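Local coordinates for protein ethyl acetate hydrolase (Pseudomonas veronii, PDB 5EFZ) that hydrolyses ethyl acetate to ethanol and acetate as a homodimeric alpha/beta-hydrolase, a step in the bacterial breakdown of short-chain methyl ketones, at residues E37-P42 with G118-R123; E43-V48 with L103-S108; V64-S69 with V96-N101. All coordinates share one frame; numbering follows the deposited sequence.

Contact 1. Residues E37-P42 with G118-R123; sequences EGRCMP and GFANVR. With EDO (1,2-ethanediol), chain L.
Glu-37 and Arg-123 meet nearly at right angles, and the guanidinium takes hold of the carboxylate side-on. Arg-123 NE donates to Glu-37 OE2 at 2.8 Å, and NH2 of the same residue reaches that oxygen at 3.0 Å, so one oxygen takes both bonds of the salt bridge. That oxygen lies in the guanidinium plane, yet both nitrogens approach it from the same face of the carboxylate, because the two flat groups are turned 57° apart. A bend at chi2 (-58°) turns the Glu-37 carboxylate to the NE side of the extended Arg-123 chain. Glu-37 CG packs 4.0 Å from CB of Asn-121. The other carboxylate oxygen, OE1, is joined through a water to Asn-121 ND2, and a second water ties Glu-37 N to Asn-121 O. These residues link the short antiparallel pair of strands 33-34 and 40-41 to the loop that leads into helix 124-139 of the alpha/beta-hydrolase fold, with Arg-123 at the N-cap position of that helix. Trp-271 of helix 263-274 touches Glu-37, Asn-121 and Arg-123. Farther along, Arg-39 presents the edge of its guanidinium to the backbone: NH1 donates to Gly-118 O at 2.6 Å, nearly along the C=O axis; NH2 adds a weak bond to the same oxygen and is also hydrogen-bonded to Ser-113 O. Arg-39 CD lies 3.9 Å from Ala-120 CB. On the buried side Met-41, its chain bent at chi3 (61°), brings CE to 4.2 Å from CZ of Phe-119, the two side chains crossing at a slant.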
loop_
_atom_site.group_PDB
_atom_site.type_symbol
_atom_site.label_atom_id
_atom_site.label_comp_id
_atom_site.label_asym_id
_atom_site.label_seq_id
_atom_site.Cartn_x
_atom_site.Cartn_y
_atom_site.Cartn_z
ATOM N N GLU A 37 23.339 15.665 -11.896
ATOM C CA GLU A 37 24.112 14.421 -11.778
ATOM C C GLU A 37 25.419 14.428 -12.569
ATOM O O GLU A 37 26.238 13.512 -12.430
ATOM C CB GLU A 37 23.282 13.209 -12.239
ATOM C CG GLU A 37 22.293 12.715 -11.209
ATOM C CD GLU A 37 22.961 12.313 -9.897
ATOM O OE1 GLU A 37 23.574 11.228 -9.850
ATOM O OE2 GLU A 37 22.882 13.091 -8.921
ATOM N N GLY A 38 25.615 15.417 -13.427
ATOM C CA GLY A 38 26.909 15.552 -14.068
ATOM C C GLY A 38 26.971 15.506 -15.579
ATOM O O GLY A 38 27.929 15.979 -16.176
ATOM N N ARG A 39 25.967 14.928 -16.212
ATOM C CA ARG A 39 25.938 14.920 -17.668
ATOM C C ARG A 39 25.346 16.218 -18.226
ATOM O O ARG A 39 24.572 16.897 -17.552
ATOM C CB ARG A 39 25.145 13.703 -18.157
ATOM C CG ARG A 39 25.839 12.388 -17.786
ATOM C CD ARG A 39 25.059 11.164 -18.234
ATOM N NE ARG A 39 25.114 10.978 -19.678
ATOM C CZ ARG A 39 24.363 10.102 -20.332
ATOM N NH1 ARG A 39 23.500 9.348 -19.666
ATOM N NH2 ARG A 39 24.474 9.988 -21.642
ATOM N N CYS A 40 25.729 16.567 -19.446
ATOM C CA CYS A 40 25.150 17.726 -20.109
ATOM C C CYS A 40 24.192 17.278 -21.212
ATOM O O CYS A 40 24.573 16.473 -22.057
ATOM C CB CYS A 40 26.259 18.617 -20.705
ATOM S SG CYS A 40 25.695 20.321 -21.176
ATOM N N MET A 41 22.963 17.790 -21.220
ATOM C CA MET A 41 22.104 17.638 -22.397
ATOM C C MET A 41 22.474 18.732 -23.405
ATOM O O MET A 41 22.363 19.911 -23.091
ATOM C CB MET A 41 20.630 17.745 -22.031
ATOM C CG MET A 41 20.218 16.880 -20.854
ATOM S SD MET A 41 18.442 17.114 -20.554
ATOM C CE MET A 41 17.748 16.564 -22.105
ATOM N N PRO A 42 22.924 18.349 -24.607
ATOM C CA PRO A 42 23.321 19.354 -25.602
ATOM C C PRO A 42 22.165 20.275 -26.013
ATOM O O PRO A 42 22.394 21.439 -26.322
ATOM C CB PRO A 42 23.765 18.516 -26.798
ATOM C CG PRO A 42 24.046 17.164 -26.242
ATOM C CD PRO A 42 23.112 16.977 -25.101
ATOM N N GLY A 118 20.469 4.848 -22.479
ATOM C CA GLY A 118 21.515 5.843 -22.262
ATOM C C GLY A 118 21.056 7.163 -21.634
ATOM O O GLY A 118 21.899 7.985 -21.262
ATOM N N PHE A 119 19.744 7.378 -21.519
ATOM C CA PHE A 119 19.237 8.682 -21.041
ATOM C C PHE A 119 19.733 8.975 -19.630
ATOM O O PHE A 119 19.895 8.067 -18.812
ATOM C CB PHE A 119 17.710 8.744 -21.072
ATOM C CG PHE A 119 17.162 10.172 -21.083
ATOM C CD1 PHE A 119 17.341 10.985 -22.205
ATOM C CD2 PHE A 119 16.492 10.692 -19.969
ATOM C CE1 PHE A 119 16.853 12.308 -22.251
ATOM C CE2 PHE A 119 15.968 12.027 -19.994
ATOM C CZ PHE A 119 16.159 12.835 -21.135
ATOM N N ALA A 120 20.009 10.240 -19.360
ATOM C CA ALA A 120 20.658 10.625 -18.106
ATOM C C ALA A 120 19.708 10.554 -16.916
ATOM O O ALA A 120 18.488 10.542 -17.076
ATOM C CB ALA A 120 21.237 12.050 -18.221
ATOM N N ASN A 121 20.281 10.488 -15.716
ATOM C CA ASN A 121 19.488 10.585 -14.502
ATOM C C ASN A 121 19.136 12.053 -14.297
ATOM O O ASN A 121 20.023 12.870 -14.109
ATOM C CB ASN A 121 20.265 10.021 -13.309
ATOM C CG ASN A 121 20.400 8.519 -13.377
ATOM O OD1 ASN A 121 19.505 7.831 -13.872
ATOM N ND2 ASN A 121 21.508 8.003 -12.878
ATOM N N VAL A 122 17.844 12.373 -14.385
ATOM C CA VAL A 122 17.380 13.748 -14.265
ATOM C C VAL A 122 16.733 13.959 -12.883
ATOM O O VAL A 122 15.996 13.093 -12.389
ATOM C CB VAL A 122 16.382 14.078 -15.382
ATOM C CG1 VAL A 122 15.880 15.522 -15.276
ATOM C CG2 VAL A 122 17.036 13.848 -16.757
ATOM N N ARG A 123 17.038 15.087 -12.254
ATOM C CA ARG A 123 16.490 15.403 -10.941
ATOM C C ARG A 123 15.400 16.483 -11.039
ATOM O O ARG A 123 15.327 17.225 -12.035
ATOM C CB ARG A 123 17.606 15.875 -9.973
ATOM C CG ARG A 123 18.572 14.757 -9.503
ATOM C CD ARG A 123 19.639 15.326 -8.542
ATOM N NE ARG A 123 20.509 14.254 -8.019
ATOM C CZ ARG A 123 20.250 13.520 -6.935
ATOM N NH1 ARG A 123 19.143 13.709 -6.232
ATOM N NH2 ARG A 123 21.120 12.586 -6.553
HETATM C C1 EDO L . 16.267 5.582 -19.297
HETATM O O1 EDO L . 15.557 5.361 -18.051
HETATM C C2 EDO L . 17.790 5.746 -19.150
HETATM O O2 EDO L . 18.273 6.085 -17.834
HETATM O O HOH W 1 20.684 15.177 -12.786
HETATM O O HOH W 2 23.843 9.572 -12.063
HETATM O O HOH W 3 23.153 13.293 -15.394
#

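Contact 2. Residues E43-V48 with L103-S108; sequences ECLLAV and LSSSAS. With EDO (1,2-ethanediol), chain G.
Ser-105 pairs with Leu-45 through both its backbone and its side chain. Leu-45 N donates to Ser-105 OG at 2.9 Å, and Ser-105 N returns a bond of 2.8 Å to Leu-45 O, lying in the plane of that carbonyl. Both polar backbone atoms of Leu-45 are thus answered by a single residue. The hydroxyl can take this place because it stands beside its own backbone N (chi1 -71°), where Ser-105 OG also lies 3.5 Å from Leu-45 CB. Two residues further along the strand, Ala-47 N gives its hydrogen to Ser-104 OG, 2.9 Å away and with an N-H...O angle of 165°. Ser-104 OG is further hydrogen-bonded to Asn-97 O, so it joins two backbone groups, and Ala-47 O is met by both the backbone N and the side-chain ND2 of Asn-97. With an alanine in place of Ser-104 the hydroxyl is gone, and the Ala-47 N-H and the Asn-97 carbonyl are each likely to lose this mate. Within the loop, Ser-106 OG donates to Ser-104 O at 2.6 Å from above the carbonyl plane, and Leu-103 O accepts from a bound 1,2-ethanediol, probably a crystallisation additive. The one apolar meeting is Ala-47 CB against Leu-103 CB at 3.6 Å. Leu-46 has backbone bonds to Ile-28 of strand 26-29, which leaves N-H and C=O of Leu-45 and N-H of Ala-47 turned to the loop. Residues 103-108 therefore border strand 45-51 beyond the end of strand 92-96, serine hydroxyls serving as partners to strand amides beside the central mixed sheet of an alpha/beta-hydrolase.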
loop_
_atom_site.group_PDB
_atom_site.type_symbol
_atom_site.label_atom_id
_atom_site.label_comp_id
_atom_site.label_asym_id
_atom_site.label_seq_id
_atom_site.Cartn_x
_atom_site.Cartn_y
_atom_site.Cartn_z
ATOM N N GLU A 43 20.950 19.743 -26.062
ATOM C CA GLU A 43 19.781 20.584 -26.296
ATOM C C GLU A 43 18.611 20.010 -25.526
ATOM O O GLU A 43 18.286 18.832 -25.633
ATOM C CB GLU A 43 19.438 20.705 -27.783
ATOM C CG GLU A 43 19.148 19.389 -28.481
ATOM C CD GLU A 43 18.262 19.553 -29.706
ATOM O OE1 GLU A 43 17.999 20.712 -30.102
ATOM O OE2 GLU A 43 17.822 18.523 -30.268
ATOM N N CYS A 44 17.998 20.844 -24.712
ATOM C CA CYS A 44 16.869 20.408 -23.922
ATOM C C CYS A 44 15.619 21.007 -24.548
ATOM O O CYS A 44 15.497 22.231 -24.628
ATOM C CB CYS A 44 17.031 20.836 -22.463
ATOM S SG CYS A 44 15.644 20.358 -21.416
ATOM N N LEU A 45 14.736 20.141 -25.047
ATOM C CA LEU A 45 13.458 20.571 -25.600
ATOM C C LEU A 45 12.372 20.389 -24.551
ATOM O O LEU A 45 12.198 19.302 -23.992
ATOM C CB LEU A 45 13.101 19.767 -26.846
ATOM C CG LEU A 45 14.102 19.695 -27.985
ATOM C CD1 LEU A 45 13.475 18.977 -29.150
ATOM C CD2 LEU A 45 14.555 21.063 -28.395
ATOM N N LEU A 46 11.645 21.460 -24.267
ATOM C CA LEU A 46 10.531 21.379 -23.351
ATOM C C LEU A 46 9.242 21.494 -24.143
ATOM O O LEU A 46 9.087 22.428 -24.947
ATOM C CB LEU A 46 10.601 22.501 -22.298
ATOM C CG LEU A 46 11.790 22.473 -21.345
ATOM C CD1 LEU A 46 11.686 23.705 -20.398
ATOM C CD2 LEU A 46 11.829 21.135 -20.540
ATOM N N ALA A 47 8.341 20.539 -23.920
ATOM C CA ALA A 47 6.987 20.581 -24.471
ATOM C C ALA A 47 6.101 21.428 -23.563
ATOM O O ALA A 47 5.932 21.110 -22.372
ATOM C CB ALA A 47 6.409 19.173 -24.618
ATOM N N VAL A 48 5.551 22.497 -24.129
ATOM C CA VAL A 48 4.857 23.524 -23.355
ATOM C C VAL A 48 3.473 23.788 -23.944
ATOM O O VAL A 48 3.320 23.987 -25.151
ATOM C CB VAL A 48 5.647 24.874 -23.342
ATOM C CG1 VAL A 48 4.938 25.909 -22.445
ATOM C CG2 VAL A 48 7.098 24.678 -22.910
ATOM N N LEU A 103 7.279 13.758 -24.053
ATOM C CA LEU A 103 6.983 14.939 -24.880
ATOM C C LEU A 103 8.165 15.900 -24.878
ATOM O O LEU A 103 8.683 16.269 -25.939
ATOM C CB LEU A 103 5.712 15.647 -24.392
ATOM C CG LEU A 103 4.418 14.814 -24.516
ATOM C CD1 LEU A 103 3.228 15.674 -24.170
ATOM C CD2 LEU A 103 4.279 14.193 -25.910
ATOM N N SER A 104 8.601 16.308 -23.692
ATOM C CA SER A 104 9.878 16.998 -23.565
ATOM C C SER A 104 11.009 15.988 -23.874
ATOM O O SER A 104 10.753 14.797 -24.017
ATOM C CB SER A 104 10.044 17.579 -22.152
ATOM O OG SER A 104 9.079 18.606 -21.915
ATOM N N SER A 105 12.251 16.471 -23.950
ATOM C CA SER A 105 13.406 15.599 -24.198
ATOM C C SER A 105 13.391 14.422 -23.253
ATOM O O SER A 105 13.295 14.608 -22.055
ATOM C CB SER A 105 14.712 16.374 -24.029
ATOM O OG SER A 105 14.877 17.279 -25.098
ATOM N N SER A 106 13.497 13.214 -23.802
ATOM C CA SER A 106 13.319 11.993 -23.047
ATOM C C SER A 106 14.099 10.834 -23.686
ATOM O O SER A 106 14.592 10.950 -24.811
ATOM C CB SER A 106 11.828 11.608 -22.977
ATOM O OG SER A 106 11.020 12.674 -22.484
ATOM N N ALA A 107 14.203 9.731 -22.966
ATOM C CA ALA A 107 14.836 8.512 -23.505
ATOM C C ALA A 107 14.212 8.135 -24.851
ATOM O O ALA A 107 14.896 7.657 -25.763
ATOM C CB ALA A 107 14.682 7.325 -22.487
ATOM N N SER A 108 12.907 8.366 -24.980
ATOM C CA SER A 108 12.194 7.855 -26.149
ATOM C C SER A 108 12.323 8.728 -27.390
ATOM O O SER A 108 11.902 8.317 -28.461
ATOM C CB SER A 108 10.709 7.672 -25.836
ATOM O OG SER A 108 10.093 8.924 -25.535
HETATM C C1 EDO G . 7.302 13.449 -29.213
HETATM O O1 EDO G . 6.283 14.426 -29.485
HETATM C C2 EDO G . 8.665 14.127 -29.149
HETATM O O2 EDO G . 8.552 15.349 -28.402
#

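Contact 3. Residues V64-S69 with V96-N101; sequences VPTWYS and VNQIGN. With ACT (acetate ion), chain O.
Gln-98 donates twice to Thr-66, once from backbone to side chain and once from side chain to backbone. Gln-98 N donates to Thr-66 OG1 at 3.1 Å, the hydroxyl being placed between its own backbone N and carbonyl carbon (chi1 62°). Gln-98 NE2 reaches Thr-66 O at 2.9 Å, almost straight along its N-H (176°) though from above the carbonyl plane. The other end of that amide, OE1, is bonded to Lys-272, so the group is fixed against rotation. Among backbone bonds, Val-96 N meets Val-64 O at 3.1 Å, where the parallel strands 61-65 and 92-96 run out. Just beyond, a water accepts from Thr-66 N and donates to Val-96 O. Thr-66 CG2 packs 3.5 Å from Val-96 O and near the side-chain OD1 of Asn-97. Within residues 96-101, a type II turn is closed by the bond from Asn-101 N to Gln-98 O, and Asn-101 ND2 also donates to Asn-97 OD1. Ligand contacts belong to the other segment. An acetate ion, probably from the crystallisation liquor, accepts from Tyr-68 N at 2.8 Å and is also bonded to Ser-151 OG, His-334 NE2 and Met-152 N. Two backbone amides, one after strand 61-65 and one after the inferred nucleophile Ser-151, are placed as in the oxyanion hole of alpha/beta-hydrolases, so the polar bonds of Thr-66 and Gln-98 probably help to set the loop that carries one of them.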
loop_
_atom_site.group_PDB
_atom_site.type_symbol
_atom_site.label_atom_id
_atom_site.label_comp_id
_atom_site.label_asym_id
_atom_site.label_seq_id
_atom_site.Cartn_x
_atom_site.Cartn_y
_atom_site.Cartn_z
ATOM N N VAL A 64 2.348 25.276 -14.268
ATOM C CA VAL A 64 1.794 23.986 -13.877
ATOM C C VAL A 64 2.747 22.889 -14.372
ATOM O O VAL A 64 2.755 22.574 -15.564
ATOM C CB VAL A 64 0.397 23.776 -14.477
ATOM C CG1 VAL A 64 -0.202 22.459 -13.963
ATOM C CG2 VAL A 64 -0.541 24.967 -14.065
ATOM N N PRO A 65 3.579 22.335 -13.469
ATOM C CA PRO A 65 4.411 21.167 -13.836
ATOM C C PRO A 65 3.565 19.914 -13.943
ATOM O O PRO A 65 2.442 19.895 -13.467
ATOM C CB PRO A 65 5.404 21.023 -12.660
ATOM C CG PRO A 65 5.298 22.351 -11.890
ATOM C CD PRO A 65 3.841 22.772 -12.084
ATOM N N THR A 66 4.083 18.874 -14.589
ATOM C CA THR A 66 3.290 17.650 -14.776
ATOM C C THR A 66 3.788 16.564 -13.824
ATOM O O THR A 66 4.893 16.668 -13.237
ATOM C CB THR A 66 3.367 17.155 -16.252
ATOM O OG1 THR A 66 4.723 16.841 -16.557
ATOM C CG2 THR A 66 2.907 18.286 -17.257
ATOM N N TRP A 67 2.972 15.526 -13.658
ATOM C CA TRP A 67 3.239 14.527 -12.645
ATOM C C TRP A 67 3.757 13.241 -13.274
ATOM O O TRP A 67 3.973 13.164 -14.489
ATOM C CB TRP A 67 1.974 14.247 -11.813
ATOM C CG TRP A 67 0.738 13.903 -12.611
ATOM C CD1 TRP A 67 0.616 12.957 -13.606
ATOM C CD2 TRP A 67 -0.571 14.476 -12.436
ATOM N NE1 TRP A 67 -0.689 12.926 -14.076
ATOM C CE2 TRP A 67 -1.432 13.852 -13.381
ATOM C CE3 TRP A 67 -1.092 15.461 -11.586
ATOM C CZ2 TRP A 67 -2.793 14.180 -13.480
ATOM C CZ3 TRP A 67 -2.442 15.797 -11.693
ATOM C CH2 TRP A 67 -3.276 15.156 -12.632
ATOM N N TYR A 68 3.973 12.241 -12.429
ATOM C CA TYR A 68 4.519 10.961 -12.881
ATOM C C TYR A 68 3.618 10.310 -13.934
ATOM O O TYR A 68 2.445 10.141 -13.676
ATOM C CB TYR A 68 4.683 10.003 -11.695
ATOM C CG TYR A 68 5.108 8.610 -12.156
ATOM C CD1 TYR A 68 6.450 8.315 -12.411
ATOM C CD2 TYR A 68 4.161 7.594 -12.335
ATOM C CE1 TYR A 68 6.843 7.038 -12.847
ATOM C CE2 TYR A 68 4.549 6.302 -12.775
ATOM C CZ TYR A 68 5.882 6.049 -13.018
ATOM O OH TYR A 68 6.238 4.797 -13.452
ATOM N N SER A 69 4.196 9.934 -15.092
ATOM C CA SER A 69 3.503 9.272 -16.208
ATOM C C SER A 69 2.554 10.216 -16.962
ATOM O O SER A 69 1.934 9.825 -17.945
ATOM C CB SER A 69 2.735 8.000 -15.755
ATOM O OG SER A 69 1.511 8.327 -15.110
ATOM N N VAL A 96 4.153 22.811 -18.290
ATOM C CA VAL A 96 5.446 22.390 -18.818
ATOM C C VAL A 96 5.663 20.921 -18.518
ATOM O O VAL A 96 5.651 20.499 -17.356
ATOM C CB VAL A 96 6.587 23.233 -18.240
ATOM C CG1 VAL A 96 7.964 22.798 -18.849
ATOM C CG2 VAL A 96 6.302 24.759 -18.458
ATOM N N ASN A 97 5.869 20.153 -19.576
ATOM C CA ASN A 97 6.090 18.707 -19.452
ATOM C C ASN A 97 7.462 18.358 -18.875
ATOM O O ASN A 97 8.494 18.906 -19.301
ATOM C CB ASN A 97 5.917 18.051 -20.824
ATOM C CG ASN A 97 4.459 18.040 -21.274
ATOM O OD1 ASN A 97 3.711 17.119 -20.928
ATOM N ND2 ASN A 97 4.059 19.048 -22.078
ATOM N N GLN A 98 7.467 17.454 -17.909
ATOM C CA GLN A 98 8.703 16.950 -17.321
ATOM C C GLN A 98 9.681 16.478 -18.361
ATOM O O GLN A 98 9.297 15.786 -19.315
ATOM C CB GLN A 98 8.408 15.765 -16.402
ATOM C CG GLN A 98 8.034 16.128 -14.979
ATOM C CD GLN A 98 8.031 14.837 -14.140
ATOM O OE1 GLN A 98 8.965 14.032 -14.220
ATOM N NE2 GLN A 98 6.957 14.614 -13.397
ATOM N N ILE A 99 10.951 16.804 -18.158
ATOM C CA ILE A 99 12.025 16.112 -18.862
ATOM C C ILE A 99 11.876 14.633 -18.597
ATOM O O ILE A 99 11.823 14.206 -17.432
ATOM C CB ILE A 99 13.408 16.604 -18.383
ATOM C CG1 ILE A 99 13.533 18.119 -18.669
ATOM C CG2 ILE A 99 14.545 15.826 -19.093
ATOM C CD1 ILE A 99 14.747 18.764 -17.996
ATOM N N GLY A 100 11.832 13.822 -19.652
ATOM C CA GLY A 100 11.707 12.390 -19.446
ATOM C C GLY A 100 10.299 11.859 -19.651
ATOM O O GLY A 100 10.100 10.638 -19.631
ATOM N N ASN A 101 9.318 12.738 -19.857
ATOM C CA ASN A 101 7.932 12.264 -19.909
ATOM C C ASN A 101 7.451 11.854 -21.299
ATOM O O ASN A 101 6.265 11.531 -21.465
ATOM C CB ASN A 101 6.970 13.340 -19.329
ATOM C CG ASN A 101 6.434 14.322 -20.385
ATOM O OD1 ASN A 101 7.140 14.741 -21.319
ATOM N ND2 ASN A 101 5.180 14.731 -20.202
HETATM C C ACT O . 2.226 11.169 -9.549
HETATM O O ACT O . 2.154 10.622 -8.412
HETATM O OXT ACT O . 3.173 12.004 -9.743
HETATM C CH3 ACT O . 1.212 10.856 -10.597
HETATM O O HOH W 4 6.823 19.164 -15.287
#

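In the fold
The three contacts trace a course from surface to centre, and all use the long loop between strand 92-96 and helix 124-139. Contact 1, whose centre lies about 19 Å from that of the chain, is partly buried and relies on a salt bridge, waters and an arginine at a carbonyl. Contacts 2 and 3 are buried and share the central sheet; their chemistry is uncharged across the segments, serine hydroxyls in one, threonine and glutamine in the other. Contact 3, its centre about 5 Å from that of the chain, adjoins the active site, whereas the others lie away from it. Contact 3 nests within the loop closed by contact 2, and that within contact 1; Phe-119 packs against Ser-106 and Ile-99.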